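Long-range contact in putative uncharacterized protein TTHB187 (Thermus thermophilus HB8, PDB 3SK9), which is the N-terminal HD nuclease domain of Cas3, cutting single-stranded DNA with divalent metal ions such as manganese in CRISPR antiviral defence: residues 25-30 against 171-176. Residues are numbered along the deposited sequence; the frame is centred on the assembly and turned at random.
Sequences PLLAHM and RWLLEE
L27 and L173 meet at a slant, and the contact between 25-30 and 171-176 is built around them. CD2 of L173 lies 3.8 Å from CB of L27 and also touches CD1 of that leucine. L173 has its CG anti to the carbonyl carbon (chi1 -77°), and this extends the side chain across the gap between the helices. L26 and M30 both pack against L173. CD2 of L26 reaches CD1 of L173 at 4.3 Å. The M30 chain bends at its last torsion and brings CE to 4.2 Å from CB of L173.

The two methyls of L27 also meet E176. Each is 3.9 Å from CG of E176, so the aliphatic part of the glutamate does the packing. The carboxylate is turned to R179 and R180 of its own helix, in salt bridges. OE1 of E176 stands 3.9 Å over one face of the W172 ring, nearer its edge than its centre. The same tryptophan presents its edge to L27, with CZ3 4.2 Å from CD2. L15 of helix 10-16 touches both L27 and W172.

The axes of the two helix segments run 10.7 Å apart at 35°, with the N-to-C directions roughly alike. The spacing is bridged by apolar side chains, and most of the touching residues are buried. This is helix packing in the mostly helical Cas3 HD domain. H29 points elsewhere from the same helix start. Its NE2 hydrogen-bonds OD1 of D210. With H74, D75 and D210 it forms the HD nuclease's divalent-metal site.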
# COMPACT_ATOMS: atom_id res chain seq x y z
N PRO A 25 14.52 -4.24 0.24
CA PRO A 25 13.61 -5.06 -0.56
C PRO A 25 12.24 -4.37 -0.72
O PRO A 25 11.79 -3.69 0.21
CB PRO A 25 13.47 -6.35 0.30
CG PRO A 25 14.78 -6.46 1.06
CD PRO A 25 15.17 -5.00 1.35
N LEU A 26 11.57 -4.63 -1.84
CA LEU A 26 10.22 -4.12 -2.06
C LEU A 26 9.34 -4.56 -0.89
O LEU A 26 8.54 -3.78 -0.39
CB LEU A 26 9.66 -4.68 -3.36
CG LEU A 26 8.22 -4.23 -3.71
CD1 LEU A 26 8.09 -2.73 -3.67
CD2 LEU A 26 7.89 -4.77 -5.12
N LEU A 27 9.48 -5.82 -0.43
CA LEU A 27 8.59 -6.28 0.65
C LEU A 27 8.75 -5.45 1.93
O LEU A 27 7.77 -5.19 2.65
CB LEU A 27 8.87 -7.75 0.99
CG LEU A 27 8.04 -8.33 2.13
CD1 LEU A 27 6.54 -8.32 1.84
CD2 LEU A 27 8.55 -9.76 2.41
N ALA A 28 9.99 -5.02 2.21
CA ALA A 28 10.26 -4.17 3.37
C ALA A 28 9.52 -2.84 3.21
O ALA A 28 8.92 -2.34 4.17
CB ALA A 28 11.75 -3.92 3.53
N HIS A 29 9.56 -2.26 2.01
CA HIS A 29 8.87 -1.01 1.77
C HIS A 29 7.37 -1.21 1.91
O HIS A 29 6.67 -0.37 2.45
CB HIS A 29 9.19 -0.48 0.38
CG HIS A 29 8.48 0.80 0.07
ND1 HIS A 29 8.75 1.97 0.74
CD2 HIS A 29 7.49 1.08 -0.80
CE1 HIS A 29 7.95 2.93 0.28
NE2 HIS A 29 7.18 2.42 -0.65
N MET A 30 6.85 -2.33 1.42
CA MET A 30 5.38 -2.58 1.52
C MET A 30 4.95 -2.74 2.98
O MET A 30 3.91 -2.22 3.42
CB MET A 30 4.97 -3.83 0.69
CG MET A 30 5.05 -3.66 -0.87
SD MET A 30 4.97 -5.32 -1.70
CE MET A 30 3.31 -5.82 -1.30
N ARG A 171 1.82 -12.41 -6.52
CA ARG A 171 0.78 -12.94 -5.64
C ARG A 171 1.36 -13.31 -4.28
O ARG A 171 0.73 -13.09 -3.22
CB ARG A 171 0.10 -14.14 -6.32
CG ARG A 171 -0.56 -13.68 -7.68
CD ARG A 171 -1.06 -14.80 -8.65
NE ARG A 171 -2.05 -14.26 -9.61
CZ ARG A 171 -1.79 -13.35 -10.56
NH1 ARG A 171 -0.55 -12.84 -10.72
NH2 ARG A 171 -2.76 -12.92 -11.36
N TRP A 172 2.59 -13.84 -4.31
CA TRP A 172 3.33 -14.15 -3.07
C TRP A 172 3.49 -12.92 -2.17
O TRP A 172 3.23 -12.96 -0.96
CB TRP A 172 4.71 -14.74 -3.42
CG TRP A 172 5.47 -15.34 -2.22
CD1 TRP A 172 5.56 -16.67 -1.87
CD2 TRP A 172 6.31 -14.63 -1.31
NE1 TRP A 172 6.35 -16.81 -0.74
CE2 TRP A 172 6.82 -15.58 -0.38
CE3 TRP A 172 6.64 -13.28 -1.15
CZ2 TRP A 172 7.66 -15.21 0.68
CZ3 TRP A 172 7.48 -12.91 -0.11
CH2 TRP A 172 7.97 -13.87 0.80
N LEU A 173 3.85 -11.80 -2.78
CA LEU A 173 4.04 -10.58 -1.99
C LEU A 173 2.74 -10.08 -1.35
O LEU A 173 2.70 -9.69 -0.17
CB LEU A 173 4.61 -9.48 -2.90
CG LEU A 173 6.09 -9.60 -3.22
CD1 LEU A 173 6.43 -8.71 -4.33
CD2 LEU A 173 6.99 -9.30 -1.98
N LEU A 174 1.67 -10.04 -2.12
CA LEU A 174 0.36 -9.68 -1.54
C LEU A 174 -0.03 -10.61 -0.37
O LEU A 174 -0.50 -10.16 0.67
CB LEU A 174 -0.72 -9.74 -2.62
CG LEU A 174 -2.11 -9.39 -2.04
CD1 LEU A 174 -2.94 -8.75 -3.13
CD2 LEU A 174 -2.82 -10.64 -1.45
N GLU A 175 0.14 -11.91 -0.53
CA GLU A 175 -0.20 -12.84 0.52
C GLU A 175 0.68 -12.57 1.76
O GLU A 175 0.21 -12.61 2.88
CB GLU A 175 -0.05 -14.28 -0.02
CG GLU A 175 -0.70 -15.32 0.79
CD GLU A 175 -2.20 -15.14 0.92
OE1 GLU A 175 -2.88 -14.68 -0.04
OE2 GLU A 175 -2.69 -15.47 2.03
N GLU A 176 1.96 -12.26 1.56
CA GLU A 176 2.83 -12.00 2.71
C GLU A 176 2.39 -10.78 3.56
O GLU A 176 2.50 -10.81 4.76
CB GLU A 176 4.27 -11.84 2.24
CG GLU A 176 5.30 -11.74 3.31
CD GLU A 176 5.70 -13.08 3.93
OE1 GLU A 176 5.12 -14.14 3.61
OE2 GLU A 176 6.60 -13.10 4.78